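Local coordinates for protein fatty acyl CoA synthetase FADD13 (FATTY-ACYL-CoA SYNTHETASE) (PDB 3R44) that belongs to the ANL clan of AMP-binding enzymes, pairing a large N-terminal part with a smaller C-terminal domain, at residues A[83-88]-A[93-98]; A[433-438]-A[464-469]; A[238-243]-A[251-256]. One frame throughout, in Å; residues are numbered along the deposited sequence. Where two conformers were deposited one is given.

Contact 1: residues A[83-88]-A[93-98]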
ATOM      1  N   CYS A  83       7.144 -17.679  -2.366  1.00 14.04           N
ATOM      2  CA  CYS A  83       6.830 -19.041  -2.773  1.00 14.86           C
ATOM      3  C   CYS A  83       5.770 -19.610  -1.846  1.00 14.70           C
ATOM      4  O   CYS A  83       5.004 -20.484  -2.241  1.00 14.27           O
ATOM      5  CB  CYS A  83       8.062 -19.902  -2.849  1.00 15.75           C
ATOM      6  SG  CYS A  83       9.091 -19.421  -4.291  1.00 19.43           S
ATOM      7  N   LEU A  84       5.674 -19.069  -0.625  1.00 15.34           N
ATOM      8  CA  LEU A  84       4.559 -19.480   0.290  1.00 16.64           C
ATOM      9  C   LEU A  84       3.240 -18.959  -0.219  1.00 16.18           C
ATOM     10  O   LEU A  84       2.194 -19.655  -0.159  1.00 15.75           O
ATOM     11  CB  LEU A  84       4.760 -19.017   1.732  1.00 16.48           C
ATOM     12  CG  LEU A  84       5.694 -19.975   2.466  1.00 18.89           C
ATOM     13  CD1 LEU A  84       6.309 -19.335   3.760  1.00 22.90           C
ATOM     14  CD2 LEU A  84       5.062 -21.349   2.788  1.00 18.03           C
ATOM     15  N   PHE A  85       3.284 -17.725  -0.685  1.00 15.39           N
ATOM     16  CA  PHE A  85       2.146 -17.106  -1.294  1.00 15.18           C
ATOM     17  C   PHE A  85       1.683 -17.884  -2.561  1.00 14.54           C
ATOM     18  O   PHE A  85       0.486 -18.202  -2.708  1.00 13.76           O
ATOM     19  CB  PHE A  85       2.441 -15.643  -1.651  1.00 16.05           C
ATOM     20  CG  PHE A  85       1.260 -14.923  -2.196  1.00 19.36           C
ATOM     21  CD1 PHE A  85       0.320 -14.313  -1.334  1.00 22.60           C
ATOM     22  CD2 PHE A  85       1.020 -14.894  -3.545  1.00 25.98           C
ATOM     23  CE1 PHE A  85      -0.813 -13.624  -1.843  1.00 23.86           C
ATOM     24  CE2 PHE A  85      -0.154 -14.244  -4.062  1.00 27.59           C
ATOM     25  CZ  PHE A  85      -1.052 -13.602  -3.201  1.00 25.69           C
ATOM     26  N   TYR A  86       2.619 -18.141  -3.461  1.00 12.07           N
ATOM     27  CA  TYR A  86       2.345 -18.939  -4.640  1.00 12.05           C
ATOM     28  C   TYR A  86       1.886 -20.371  -4.328  1.00 13.75           C
ATOM     29  O   TYR A  86       0.996 -20.899  -5.007  1.00 13.53           O
ATOM     30  CB  TYR A  86       3.534 -18.990  -5.563  1.00 13.02           C
ATOM     31  CG  TYR A  86       3.753 -17.732  -6.375  1.00 10.12           C
ATOM     32  CD1 TYR A  86       2.763 -17.275  -7.265  1.00 14.05           C
ATOM     33  CD2 TYR A  86       4.945 -17.027  -6.305  1.00 15.77           C
ATOM     34  CE1 TYR A  86       2.989 -16.117  -8.086  1.00 14.70           C
ATOM     35  CE2 TYR A  86       5.164 -15.913  -7.090  1.00 14.91           C
ATOM     36  CZ  TYR A  86       4.173 -15.451  -7.957  1.00 17.22           C
ATOM     37  OH  TYR A  86       4.365 -14.373  -8.766  1.00 15.20           O
ATOM     38  N   GLY A  87       2.531 -21.005  -3.350  1.00 13.64           N
ATOM     39  CA  GLY A  87       2.186 -22.334  -2.910  1.00 15.56           C
ATOM     40  C   GLY A  87       0.765 -22.365  -2.388  1.00 14.82           C
ATOM     41  O   GLY A  87      -0.052 -23.214  -2.764  1.00 14.60           O
ATOM     42  N   ALA A  88       0.423 -21.417  -1.507  1.00 14.69           N
ATOM     43  CA  ALA A  88      -0.972 -21.300  -1.041  1.00 15.04           C
ATOM     44  C   ALA A  88      -1.967 -21.092  -2.200  1.00 13.95           C
ATOM     45  O   ALA A  88      -3.041 -21.737  -2.207  1.00 12.98           O
ATOM     46  CB  ALA A  88      -1.129 -20.144  -0.003  1.00 14.36           C
ATOM     47  N   ALA A  93      -5.659 -22.050  -0.931  1.00 14.20           N
ATOM     48  CA  ALA A  93      -5.489 -21.435   0.381  1.00 15.26           C
ATOM     49  C   ALA A  93      -5.373 -19.910   0.339  1.00 14.35           C
ATOM     50  O   ALA A  93      -5.165 -19.287  -0.708  1.00 14.51           O
ATOM     51  CB  ALA A  93      -4.266 -22.100   1.202  1.00 14.10           C
ATOM     52  N   VAL A  94      -5.481 -19.303   1.510  1.00 14.19           N
ATOM     53  CA  VAL A  94      -5.615 -17.886   1.624  1.00 14.35           C
ATOM     54  C   VAL A  94      -4.475 -17.343   2.503  1.00 13.84           C
ATOM     55  O   VAL A  94      -4.352 -17.684   3.690  1.00 14.87           O
ATOM     56  CB  VAL A  94      -6.979 -17.534   2.181  1.00 13.90           C
ATOM     57  CG1 VAL A  94      -7.156 -16.008   2.320  1.00 14.16           C
ATOM     58  CG2 VAL A  94      -8.108 -18.142   1.294  1.00 14.46           C
ATOM     59  N   ALA A  95      -3.597 -16.582   1.889  1.00 13.08           N
ATOM     60  CA  ALA A  95      -2.485 -16.023   2.601  1.00 12.71           C
ATOM     61  C   ALA A  95      -2.932 -14.800   3.370  1.00 11.77           C
ATOM     62  O   ALA A  95      -3.748 -14.026   2.902  1.00 14.17           O
ATOM     63  CB  ALA A  95      -1.323 -15.650   1.623  1.00 12.61           C
ATOM     64  N   VAL A  96      -2.394 -14.651   4.563  1.00 11.57           N
ATOM     65  CA  VAL A  96      -2.669 -13.514   5.444  1.00 12.53           C
ATOM     66  C   VAL A  96      -1.314 -12.837   5.781  1.00 11.70           C
ATOM     67  O   VAL A  96      -0.653 -13.131   6.806  1.00 13.12           O
ATOM     68  CB  VAL A  96      -3.432 -13.873   6.731  1.00 13.80           C
ATOM     69  CG1 VAL A  96      -3.789 -12.614   7.486  1.00 14.47           C
ATOM     70  CG2 VAL A  96      -4.758 -14.642   6.396  1.00 14.74           C
ATOM     71  N   PRO A  97      -0.900 -11.927   4.926  1.00 11.30           N
ATOM     72  CA  PRO A  97       0.421 -11.309   5.192  1.00 13.16           C
ATOM     73  C   PRO A  97       0.285 -10.247   6.271  1.00 14.28           C
ATOM     74  O   PRO A  97      -0.537  -9.306   6.118  1.00 16.68           O
ATOM     75  CB  PRO A  97       0.774 -10.621   3.860  1.00 13.72           C
ATOM     76  CG  PRO A  97      -0.153 -11.080   2.874  1.00 13.83           C
ATOM     77  CD  PRO A  97      -1.405 -11.570   3.577  1.00 11.90           C
ATOM     78  N   ILE A  98       1.111 -10.325   7.299  1.00 14.43           N
ATOM     79  CA  ILE A  98       0.989  -9.415   8.440  1.00 15.06           C
ATOM     80  C   ILE A  98       2.193  -8.497   8.577  1.00 15.25           C
ATOM     81  O   ILE A  98       3.357  -8.947   8.467  1.00 16.10           O
ATOM     82  CB  ILE A  98       0.772 -10.216   9.738  1.00 15.99           C
ATOM     83  CG1 ILE A  98      -0.498 -11.092   9.614  1.00 17.78           C
ATOM     84  CG2 ILE A  98       0.668  -9.276  10.936  1.00 16.48           C
ATOM     85  CD1 ILE A  98      -0.706 -12.078  10.782  1.00 17.34           C
TER
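Phe-85 and Ala-95 touch where helix 79-91 passes over strand 94-97, and their CA atoms lie 6.1 Å apart. The contact is made by two neighbouring ring atoms: Phe-85 CD1 is 3.6 Å from Ala-95 CB, and Phe-85 CE1 follows at 4.0 Å. The methyl approaches the ring obliquely. Phe-85 CB does not point at the strand, but CG stands anti to the backbone N (chi1 -176°), which brings the ring round to the methyl. Beyond the two segments the same ring packs on Leu-226 and Ile-230 of helix 223-235, so it is held between a strand and a second helix; a bound histidine lies about 10 Å from this side chain.

These elements belong to the beta-alpha-beta unit of strand 70-74, helix 79-91 and strand 94-97. Val-94 and Val-96 bond through their backbones to Val-71 of the first strand, while Ala-95 bonds to Leu-173 and Ile-175 on its other flank.

The backbones come nearest where the chain leaves the helix for the strand, at Ala-88 and Ala-93. Ala-93 N donates to Ala-88 O over 2.9 Å, with a bent N-H...O angle of 133° and the donor tilted 33° from the carbonyl plane. A bond spanning five residues at a helix end is consistent with the 6-to-1 bond of a Schellman motif. Beside it the methyls close up, Ala-88 CB lying 3.9 Å from Ala-93 CB, and Ala-93 CB also sits 3.6 Å from Ala-88 O. Neither end faces solvent, since all four touching residues are buried. Toward Pro-97 the two segments part: Pro-97 CG stays 5.3 Å from Phe-85 CD1, and its ring rests on Phe-221.

Contact 2: residues A[433-438]-A[464-469]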
ATOM      1  N   ILE A 433      -6.289  29.161   4.015  1.00 26.37           N
ATOM      2  CA  ILE A 433      -5.062  29.529   3.278  1.00 28.72           C
ATOM      3  C   ILE A 433      -5.292  30.813   2.486  1.00 32.30           C
ATOM      4  O   ILE A 433      -4.345  31.553   2.226  1.00 35.15           O
ATOM      5  CB  ILE A 433      -4.541  28.385   2.354  1.00 29.47           C
ATOM      6  CG1 ILE A 433      -3.083  28.642   1.874  1.00 31.52           C
ATOM      7  CG2 ILE A 433      -5.471  28.194   1.157  1.00 30.79           C
ATOM      8  CD1 ILE A 433      -2.040  28.644   2.992  1.00 26.83           C
ATOM      9  N   GLY A 434      -6.550  31.093   2.141  1.00 34.01           N
ATOM     10  CA  GLY A 434      -6.931  32.351   1.498  1.00 36.90           C
ATOM     11  C   GLY A 434      -6.893  33.635   2.309  1.00 37.31           C
ATOM     12  O   GLY A 434      -6.820  34.737   1.722  1.00 38.86           O
ATOM     13  N   VAL A 435      -6.950  33.531   3.634  1.00 34.22           N
ATOM     14  CA  VAL A 435      -6.991  34.703   4.492  1.00 34.96           C
ATOM     15  C   VAL A 435      -5.662  35.474   4.327  1.00 35.31           C
ATOM     16  O   VAL A 435      -4.590  34.897   4.391  1.00 33.25           O
ATOM     17  CB  VAL A 435      -7.227  34.367   5.986  1.00 33.58           C
ATOM     18  CG1 VAL A 435      -7.055  35.629   6.876  1.00 34.24           C
ATOM     19  CG2 VAL A 435      -8.583  33.744   6.181  1.00 33.71           C
ATOM     20  N   PRO A 436      -5.742  36.783   4.062  1.00 37.43           N
ATOM     21  CA  PRO A 436      -4.519  37.578   3.958  1.00 38.32           C
ATOM     22  C   PRO A 436      -3.680  37.539   5.232  1.00 36.06           C
ATOM     23  O   PRO A 436      -4.213  37.736   6.314  1.00 36.19           O
ATOM     24  CB  PRO A 436      -5.042  38.996   3.685  1.00 41.27           C
ATOM     25  CG  PRO A 436      -6.414  38.780   3.044  1.00 43.34           C
ATOM     26  CD  PRO A 436      -6.955  37.538   3.732  1.00 40.26           C
ATOM     27  N   GLY A 437      -2.380  37.279   5.093  1.00 34.82           N
ATOM     28  CA  GLY A 437      -1.485  37.135   6.211  1.00 32.66           C
ATOM     29  C   GLY A 437      -1.282  35.725   6.737  1.00 29.37           C
ATOM     30  O   GLY A 437      -0.389  35.491   7.540  1.00 28.52           O
ATOM     31  N   VAL A 438      -2.122  34.785   6.326  1.00 28.60           N
ATOM     32  CA  VAL A 438      -1.903  33.374   6.611  1.00 27.07           C
ATOM     33  C   VAL A 438      -0.922  32.743   5.617  1.00 28.41           C
ATOM     34  O   VAL A 438      -1.173  32.771   4.419  1.00 29.84           O
ATOM     35  CB  VAL A 438      -3.220  32.583   6.532  1.00 26.72           C
ATOM     36  CG1 VAL A 438      -2.906  31.084   6.582  1.00 21.88           C
ATOM     37  CG2 VAL A 438      -4.180  33.014   7.689  1.00 25.61           C
ATOM     38  N   ASN A 464       0.309  39.895  13.699  1.00 37.07           N
ATOM     39  CA  ASN A 464       0.005  41.334  13.688  1.00 41.73           C
ATOM     40  C   ASN A 464      -1.118  41.728  12.751  1.00 43.23           C
ATOM     41  O   ASN A 464      -1.711  42.792  12.924  1.00 46.09           O
ATOM     42  CB  ASN A 464       1.251  42.159  13.312  1.00 43.37           C
ATOM     43  CG  ASN A 464       2.305  42.162  14.410  1.00 45.98           C
ATOM     44  OD1 ASN A 464       2.047  41.766  15.555  1.00 47.56           O
ATOM     45  ND2 ASN A 464       3.511  42.623  14.068  1.00 52.04           N
ATOM     46  N   GLU A 465      -1.386  40.893  11.747  1.00 42.96           N
ATOM     47  CA  GLU A 465      -2.389  41.186  10.707  1.00 43.69           C
ATOM     48  C   GLU A 465      -3.630  40.287  10.837  1.00 42.70           C
ATOM     49  O   GLU A 465      -4.714  40.650  10.372  1.00 44.42           O
ATOM     50  CB  GLU A 465      -1.764  41.034   9.312  1.00 43.84           C
ATOM     51  N   VAL A 466      -3.481  39.133  11.487  1.00 40.08           N
ATOM     52  CA  VAL A 466      -4.507  38.090  11.469  1.00 38.76           C
ATOM     53  C   VAL A 466      -4.919  37.700  12.886  1.00 37.00           C
ATOM     54  O   VAL A 466      -4.093  37.574  13.767  1.00 36.10           O
ATOM     55  CB  VAL A 466      -3.997  36.860  10.701  1.00 37.22           C
ATOM     56  CG1 VAL A 466      -4.981  35.714  10.801  1.00 36.71           C
ATOM     57  CG2 VAL A 466      -3.760  37.237   9.255  1.00 37.01           C
ATOM     58  N   SER A 467      -6.213  37.529  13.101  1.00 36.68           N
ATOM     59  CA  SER A 467      -6.705  37.130  14.408  1.00 35.58           C
ATOM     60  C   SER A 467      -7.599  35.895  14.284  1.00 33.83           C
ATOM     61  O   SER A 467      -8.104  35.567  13.226  1.00 33.03           O
ATOM     62  CB  SER A 467      -7.461  38.277  15.086  1.00 37.90           C
ATOM     63  OG  SER A 467      -8.833  38.266  14.689  1.00 37.23           O
ATOM     64  N   GLU A 468      -7.762  35.206  15.395  1.00 33.17           N
ATOM     65  CA  GLU A 468      -8.526  33.985  15.406  1.00 32.63           C
ATOM     66  C   GLU A 468      -9.950  34.340  14.987  1.00 34.29           C
ATOM     67  O   GLU A 468     -10.561  33.686  14.142  1.00 33.59           O
ATOM     68  CB  GLU A 468      -8.465  33.354  16.798  1.00 32.14           C
ATOM     69  N   GLN A 469     -10.472  35.443  15.518  1.00 36.57           N
ATOM     70  CA  GLN A 469     -11.867  35.787  15.223  1.00 38.95           C
ATOM     71  C   GLN A 469     -12.106  36.070  13.776  1.00 39.09           C
ATOM     72  O   GLN A 469     -13.185  35.791  13.228  1.00 38.97           O
ATOM     73  CB  GLN A 469     -12.320  37.007  16.021  1.00 41.58           C
ATOM     74  CG  GLN A 469     -12.794  36.591  17.376  1.00 44.34           C
ATOM     75  CD  GLN A 469     -14.204  36.006  17.332  1.00 46.33           C
ATOM     76  OE1 GLN A 469     -14.527  35.108  18.102  1.00 45.90           O
ATOM     77  NE2 GLN A 469     -15.039  36.515  16.431  1.00 47.37           N
TER
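The flat group met here is the peptide joining Pro-436 to Gly-437, and Val-466 approaches it at the carbonyl oxygen. Val-466 CG2 is modelled 3.0 Å from Pro-436 O, a separation short enough for a methyl to be doubtful in detail; the C=O...CG2 angle of about 140° puts the methyl beyond the oxygen and not over the peptide face. Next to it, Gly-437 has no side chain, and Val-466 CG2 lies 3.8 Å from Gly-437 CA.

Pro-436 and Gly-437 are the central pair of a type II beta turn, closed by Val-438 N bonding to Val-435 O at 3.1 Å. The positive phi of Gly-437 (92°) is the value expected at the third position of such a turn, and its backbone also bonds to Asp-462. Val-466 uses its other branch on Val-438: CG1, anti to the backbone N, comes to 4.2 Å from Val-438 CG2, the two side chains crossing at about a right angle.

Within the C-terminal domain this joins the turn ahead of strand 438-448 to the loop entering helix 468-478, where Ser-467 is the N-cap and its OG bonds to Gln-470 N. Val-435 and Val-466 also pack on that helix, at Tyr-474 and Ile-471. With no hydrogen bond between the segments, their direct cohesion is van der Waals contact and depends on the fit of the Val-466 methyls to the turn.

Contact 3: residues A[238-243]-A[251-256]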
ATOM      1  N   THR A 238      12.524  -9.905 -13.684  1.00 13.80           N
ATOM      2  CA  THR A 238      13.343 -10.457 -12.631  1.00 13.24           C
ATOM      3  C   THR A 238      13.217  -9.562 -11.414  1.00 13.49           C
ATOM      4  O   THR A 238      13.549  -8.386 -11.480  1.00 13.95           O
ATOM      5  CB  THR A 238      14.809 -10.513 -13.072  1.00 13.26           C
ATOM      6  OG1 THR A 238      14.933 -11.272 -14.275  1.00 17.16           O
ATOM      7  CG2 THR A 238      15.740 -11.188 -12.024  1.00 13.73           C
ATOM      8  N   LEU A 239      12.808 -10.106 -10.269  1.00 14.47           N
ATOM      9  CA  LEU A 239      12.776  -9.360  -9.009  1.00 14.06           C
ATOM     10  C   LEU A 239      14.171  -9.294  -8.420  1.00 16.10           C
ATOM     11  O   LEU A 239      14.822 -10.333  -8.293  1.00 18.60           O
ATOM     12  CB  LEU A 239      11.866 -10.040  -8.001  1.00 15.37           C
ATOM     13  CG  LEU A 239      10.412  -9.831  -8.256  1.00 18.81           C
ATOM     14  CD1 LEU A 239       9.672 -10.772  -7.262  1.00 20.27           C
ATOM     15  CD2 LEU A 239      10.019  -8.394  -7.958  1.00 18.28           C
ATOM     16  N   ILE A 240      14.620  -8.079  -8.098  1.00 15.46           N
ATOM     17  CA  ILE A 240      15.871  -7.870  -7.412  1.00 15.77           C
ATOM     18  C   ILE A 240      15.477  -7.461  -6.008  1.00 15.94           C
ATOM     19  O   ILE A 240      14.898  -6.415  -5.799  1.00 15.98           O
ATOM     20  CB  ILE A 240      16.730  -6.800  -8.108  1.00 15.50           C
ATOM     21  CG1 ILE A 240      16.874  -7.109  -9.617  1.00 16.05           C
ATOM     22  CG2 ILE A 240      18.075  -6.647  -7.389  1.00 16.84           C
ATOM     23  CD1 ILE A 240      17.530  -8.452  -9.966  1.00 14.58           C
ATOM     24  N   SER A 241      15.807  -8.285  -5.036  1.00 15.97           N
ATOM     25  CA  SER A 241      15.331  -8.049  -3.695  1.00 16.69           C
ATOM     26  C   SER A 241      16.377  -7.411  -2.771  1.00 16.87           C
ATOM     27  O   SER A 241      17.526  -7.898  -2.669  1.00 18.17           O
ATOM     28  CB  SER A 241      14.835  -9.366  -3.093  1.00 17.21           C
ATOM     29  OG  SER A 241      14.535  -9.194  -1.732  1.00 18.86           O
ATOM     30  N   MET A 242      15.957  -6.337  -2.096  1.00 17.96           N
ATOM     31  CA  MET A 242      16.698  -5.694  -1.004  1.00 18.47           C
ATOM     32  C   MET A 242      15.827  -5.713   0.275  1.00 19.34           C
ATOM     33  O   MET A 242      15.048  -4.824   0.477  1.00 19.78           O
ATOM     34  CB  MET A 242      17.116  -4.238  -1.365  1.00 17.06           C
ATOM     35  CG  MET A 242      18.158  -3.688  -0.442  1.00 20.41           C
ATOM     36  SD  MET A 242      18.591  -1.916  -0.756  1.00 22.78           S
ATOM     37  CE  MET A 242      20.317  -1.962  -0.604  1.00 21.11           C
ATOM     38  N   PRO A 243      15.928  -6.767   1.112  1.00 21.06           N
ATOM     39  CA  PRO A 243      14.942  -6.990   2.168  1.00 23.06           C
ATOM     40  C   PRO A 243      14.994  -5.951   3.256  1.00 25.95           C
ATOM     41  O   PRO A 243      13.915  -5.566   3.748  1.00 27.65           O
ATOM     42  CB  PRO A 243      15.251  -8.408   2.694  1.00 23.73           C
ATOM     43  CG  PRO A 243      16.256  -8.949   1.856  1.00 23.64           C
ATOM     44  CD  PRO A 243      16.780  -7.938   0.882  1.00 21.77           C
ATOM     45  N   TRP A 251      22.401   1.962  -4.619  1.00 16.66           N
ATOM     46  CA  TRP A 251      22.845   2.306  -5.975  1.00 18.68           C
ATOM     47  C   TRP A 251      23.780   1.234  -6.505  1.00 19.03           C
ATOM     48  O   TRP A 251      23.753   0.938  -7.680  1.00 18.26           O
ATOM     49  CB  TRP A 251      23.492   3.688  -6.057  1.00 18.60           C
ATOM     50  CG  TRP A 251      22.500   4.834  -5.992  1.00 18.02           C
ATOM     51  CD1 TRP A 251      22.353   5.706  -4.970  1.00 15.95           C
ATOM     52  CD2 TRP A 251      21.503   5.183  -6.964  1.00 15.70           C
ATOM     53  NE1 TRP A 251      21.343   6.597  -5.239  1.00 16.98           N
ATOM     54  CE2 TRP A 251      20.775   6.278  -6.433  1.00 15.92           C
ATOM     55  CE3 TRP A 251      21.113   4.651  -8.188  1.00 14.96           C
ATOM     56  CZ2 TRP A 251      19.727   6.894  -7.124  1.00 16.16           C
ATOM     57  CZ3 TRP A 251      20.059   5.267  -8.885  1.00 19.52           C
ATOM     58  CH2 TRP A 251      19.378   6.362  -8.347  1.00 18.15           C
ATOM     59  N   SER A 252      24.642   0.690  -5.652  1.00 20.11           N
ATOM     60  CA  SER A 252      25.539  -0.392  -6.046  0.70 21.65           C
ATOM     61  C   SER A 252      24.732  -1.581  -6.541  1.00 20.78           C
ATOM     62  O   SER A 252      25.112  -2.284  -7.458  1.00 21.53           O
ATOM     63  CB  SER A 252      26.375  -0.849  -4.840  0.70 22.95           C
ATOM     64  OG  SER A 252      27.335  -1.808  -5.234  0.70 25.32           O
ATOM     65  N   LEU A 253      23.621  -1.822  -5.873  1.00 19.12           N
ATOM     66  CA  LEU A 253      22.805  -2.971  -6.157  1.00 18.09           C
ATOM     67  C   LEU A 253      22.148  -2.721  -7.494  1.00 17.20           C
ATOM     68  O   LEU A 253      22.060  -3.634  -8.321  1.00 18.11           O
ATOM     69  CB  LEU A 253      21.748  -3.138  -5.052  1.00 17.48           C
ATOM     70  CG  LEU A 253      20.693  -4.223  -5.306  1.00 18.69           C
ATOM     71  CD1 LEU A 253      21.352  -5.574  -5.666  1.00 19.75           C
ATOM     72  CD2 LEU A 253      19.685  -4.371  -4.112  1.00 16.08           C
ATOM     73  N   ILE A 254      21.670  -1.495  -7.691  1.00 15.61           N
ATOM     74  CA  ILE A 254      20.994  -1.091  -8.929  1.00 15.80           C
ATOM     75  C   ILE A 254      21.950  -1.238 -10.146  1.00 16.74           C
ATOM     76  O   ILE A 254      21.568  -1.735 -11.225  1.00 17.06           O
ATOM     77  CB  ILE A 254      20.457   0.346  -8.783  1.00 14.86           C
ATOM     78  CG1 ILE A 254      19.126   0.342  -8.021  1.00 14.21           C
ATOM     79  CG2 ILE A 254      20.325   1.067 -10.131  1.00 14.81           C
ATOM     80  CD1 ILE A 254      18.657   1.752  -7.623  1.00 11.11           C
ATOM     81  N   VAL A 255      23.203  -0.887  -9.928  1.00 17.61           N
ATOM     82  CA  VAL A 255      24.227  -1.046 -10.968  1.00 18.59           C
ATOM     83  C   VAL A 255      24.608  -2.490 -11.209  1.00 19.65           C
ATOM     84  O   VAL A 255      24.544  -2.947 -12.373  1.00 18.70           O
ATOM     85  CB  VAL A 255      25.458  -0.175 -10.686  1.00 20.78           C
ATOM     86  CG1 VAL A 255      26.559  -0.412 -11.710  1.00 22.60           C
ATOM     87  CG2 VAL A 255      25.053   1.317 -10.693  1.00 21.12           C
ATOM     88  N   GLU A 256      25.016  -3.196 -10.152  1.00 20.12           N
ATOM     89  CA  GLU A 256      25.452  -4.582 -10.241  1.00 23.17           C
ATOM     90  C   GLU A 256      24.405  -5.495 -10.862  1.00 22.28           C
ATOM     91  O   GLU A 256      24.765  -6.427 -11.584  1.00 22.18           O
ATOM     92  CB  GLU A 256      25.874  -5.177  -8.885  1.00 24.30           C
ATOM     93  CG  GLU A 256      27.046  -4.522  -8.262  1.00 30.08           C
ATOM     94  CD  GLU A 256      28.315  -4.610  -9.102  1.00 39.21           C
ATOM     95  OE1 GLU A 256      28.517  -5.625  -9.810  1.00 45.45           O
ATOM     96  OE2 GLU A 256      29.123  -3.665  -9.034  1.00 44.81           O
TER
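Ser-241 OG is gripped by two groups, hydrogen bonding to Glu-37 OE1 and to Tyr-35 OH, while Leu-253 CD2 passes beside the carbonyl oxygen of the same residue, 4.4 Å from Ser-241 O. Both hydroxyl partners sit on strand 33-37, which borders strand 238-241 in the large mixed sheet of this alpha/beta fold; strand 213-216 borders it on the other side. Helix 247-256 lies on one face of that sheet and leads on to strand 261-264, parallel to 238-241. Helix 223-235 packs on the other face, at Leu-239, which makes the architecture layered.

The evidence for how the helix seats is in one side chain. Leu-253 points at the strand and divides its two methyls between two residues. Leu-253 CD1 meets Ile-240 CG2 at 3.9 Å, and Leu-253 CG lies 4.1 Å from the same Ile-240 CG2. Ile-240 CG2 reaches it because this branch stands anti to the backbone N, with chi1 at -51° for the longer branch. The two side chains lie alongside each other, running in opposite directions.

The nearest pair of CA atoms, Met-242 and Leu-253, is 8.4 Å apart, so the backbones keep their distance and side chains bridge the gap. No hydrogen bond joins the segments. Leu-253 also packs on Leu-215 of the neighbouring strand and on Pro-38, which extends its seat across the sheet. At Met-242 the contact is carried by the base of the side chain: Leu-253 CD2 lies 3.8 Å from Met-242 CB and 4.0 Å from Met-242 CG.

How the contacts relate
Contacts 1 and 3 are both buried and both set a helix against a strand inside the large AMP-binding part, contact 1 on a parallel sheet and contact 3 on the large mixed one. Their nearest atoms are about 7 Å apart without touching, and helix 223-235 packs on Phe-85 of one and Leu-239 of the other. Contact 2 lies in the C-terminal domain, its centre 54 Å from that of contact 1 and 50 Å from that of contact 3; it joins loops and is only partly buried. Chemistry follows place: a backbone hydrogen bond crosses contact 1, whereas no hydrogen bond crosses contacts 2 and 3, which rest on van der Waals contact centred on Val-466 and Leu-253.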